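Long-range contact in probable tautomerase HP_0924 (Helicobacter pylori, PDB 3M21), which belongs to the tautomerase family of the MIF clan and assembles from several copies of one short chain: residues Lys19-Ile23 with Val43-Glu47. Numbering follows the deposited sequence.
Sequences KQQLI and VIIDE
The bump of this contact is the CD1 methyl of I45, which pushes into a shallow hollow on the helix walled by K19, L22 and I23. Its base is main chain as well as side chain: I45 CD1 lies 3.5 Å from K19 O, the carbonyl that also accepts the amide of I23. The wall on one flank is K19 CB, 3.8 Å from I45 CD1; L22 CB closes in at 3.9 Å from the same methyl, and I23 CG1 lies on a further side, a little more distant. L22 and I45 meet with their chains roughly at right angles. With CG1 set beside the backbone N (chi1 -63°) and the chain extended beyond it, CD1 becomes the foremost point of I45. Two residues back along the strand, V43 CG1 lies beside I23 CG1 at 4.3 Å, a looser contact. Helix 16-34 and strand 42-47 are successive elements of the beta-alpha-beta unit begun by strand 2-7, in keeping with the MIF clan; here the helix packs over one face of the sheet, its short segment running at 141° to the strand. V43, I45 and E47 face it, while I44 turns away. At the far end from V43 the apolar fit gives way to charge. The extended chain of K19 runs past I45 and crosses E47 at about a right angle, making a salt bridge of 3.0 Å from K19 NZ to E47 OE1. The ammonium approaches on the syn side, 31° out of the carboxylate plane. N52 of the second subunit hydrogen-bonds to both partners, through OD1 to K19 NZ and through ND2 to E47 OE1, while L22 also packs on M30 of the third subunit.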
loop_
_atom_site.group_PDB
_atom_site.type_symbol
_atom_site.label_atom_id
_atom_site.label_comp_id
_atom_site.label_asym_id
_atom_site.label_seq_id
_atom_site.Cartn_x
_atom_site.Cartn_y
_atom_site.Cartn_z
ATOM N N LYS F 19 -1.351 -8.784 18.201
ATOM C CA LYS F 19 -1.306 -8.805 16.746
ATOM C C LYS F 19 -2.216 -9.935 16.286
ATOM O O LYS F 19 -2.924 -9.814 15.284
ATOM C CB LYS F 19 0.109 -9.063 16.234
ATOM C CG LYS F 19 1.120 -7.973 16.552
ATOM C CD LYS F 19 2.486 -8.418 16.071
ATOM C CE LYS F 19 3.607 -7.649 16.712
ATOM N NZ LYS F 19 4.914 -8.055 16.128
ATOM N N GLN F 20 -2.193 -11.035 17.028
ATOM C CA GLN F 20 -3.024 -12.180 16.694
ATOM C C GLN F 20 -4.499 -11.779 16.849
ATOM O O GLN F 20 -5.336 -12.172 16.043
ATOM C CB GLN F 20 -2.654 -13.368 17.596
ATOM C CG GLN F 20 -3.370 -14.669 17.286
ATOM C CD GLN F 20 -2.844 -15.829 18.121
ATOM O OE1 GLN F 20 -3.533 -16.831 18.317
ATOM N NE2 GLN F 20 -1.611 -15.698 18.609
ATOM N N GLN F 21 -4.810 -10.973 17.865
ATOM C CA GLN F 21 -6.179 -10.508 18.080
ATOM C C GLN F 21 -6.640 -9.622 16.913
ATOM O O GLN F 21 -7.818 -9.608 16.567
ATOM C CB GLN F 21 -6.282 -9.694 19.374
ATOM C CG GLN F 21 -6.043 -10.468 20.669
ATOM C CD GLN F 21 -5.792 -9.540 21.858
ATOM O OE1 GLN F 21 -6.568 -8.620 22.117
ATOM N NE2 GLN F 21 -4.705 -9.784 22.583
ATOM N N LEU F 22 -5.712 -8.873 16.321
ATOM C CA LEU F 22 -6.049 -8.001 15.197
ATOM C C LEU F 22 -6.331 -8.843 13.960
ATOM O O LEU F 22 -7.278 -8.577 13.217
ATOM C CB LEU F 22 -4.906 -7.009 14.924
ATOM C CG LEU F 22 -4.707 -5.909 15.979
ATOM C CD1 LEU F 22 -3.468 -5.087 15.673
ATOM C CD2 LEU F 22 -5.944 -5.021 16.019
ATOM N N ILE F 23 -5.504 -9.864 13.753
ATOM C CA ILE F 23 -5.662 -10.766 12.618
ATOM C C ILE F 23 -7.020 -11.463 12.694
ATOM O O ILE F 23 -7.757 -11.506 11.710
ATOM C CB ILE F 23 -4.531 -11.810 12.584
ATOM C CG1 ILE F 23 -3.217 -11.122 12.186
ATOM C CG2 ILE F 23 -4.869 -12.931 11.596
ATOM C CD1 ILE F 23 -1.980 -12.020 12.290
ATOM N N VAL F 43 -3.915 -10.752 6.056
ATOM C CA VAL F 43 -3.775 -9.574 6.889
ATOM C C VAL F 43 -2.294 -9.357 7.157
ATOM O O VAL F 43 -1.550 -10.299 7.463
ATOM C CB VAL F 43 -4.531 -9.751 8.233
ATOM C CG1 VAL F 43 -4.429 -8.482 9.081
ATOM C CG2 VAL F 43 -5.984 -10.090 7.967
ATOM N N ILE F 44 -1.866 -8.110 7.004
ATOM C CA ILE F 44 -0.482 -7.741 7.235
ATOM C C ILE F 44 -0.477 -6.518 8.128
ATOM O O ILE F 44 -1.083 -5.490 7.809
ATOM C CB ILE F 44 0.240 -7.394 5.918
ATOM C CG1 ILE F 44 0.347 -8.643 5.034
ATOM C CG2 ILE F 44 1.602 -6.793 6.218
ATOM C CD1 ILE F 44 0.932 -8.378 3.626
ATOM N N ILE F 45 0.194 -6.648 9.264
ATOM C CA ILE F 45 0.300 -5.559 10.216
ATOM C C ILE F 45 1.694 -4.967 10.079
ATOM O O ILE F 45 2.703 -5.679 10.153
ATOM C CB ILE F 45 0.117 -6.062 11.667
ATOM C CG1 ILE F 45 -1.290 -6.649 11.849
ATOM C CG2 ILE F 45 0.363 -4.935 12.642
ATOM C CD1 ILE F 45 -1.452 -7.422 13.163
ATOM N N ASP F 46 1.759 -3.661 9.862
ATOM C CA ASP F 46 3.048 -2.991 9.740
ATOM C C ASP F 46 3.227 -2.121 10.966
ATOM O O ASP F 46 2.297 -1.433 11.383
ATOM C CB ASP F 46 3.075 -2.121 8.490
ATOM C CG ASP F 46 2.903 -2.926 7.223
ATOM O OD1 ASP F 46 3.577 -3.978 7.084
ATOM O OD2 ASP F 46 2.113 -2.498 6.362
ATOM N N GLU F 47 4.423 -2.155 11.538
ATOM C CA GLU F 47 4.727 -1.360 12.709
ATOM C C GLU F 47 5.620 -0.212 12.265
ATOM O O GLU F 47 6.760 -0.418 11.839
ATOM C CB GLU F 47 5.409 -2.226 13.768
ATOM C CG GLU F 47 4.453 -3.227 14.403
ATOM C CD GLU F 47 5.150 -4.263 15.270
ATOM O OE1 GLU F 47 5.273 -5.419 14.833
ATOM O OE2 GLU F 47 5.581 -3.916 16.383
#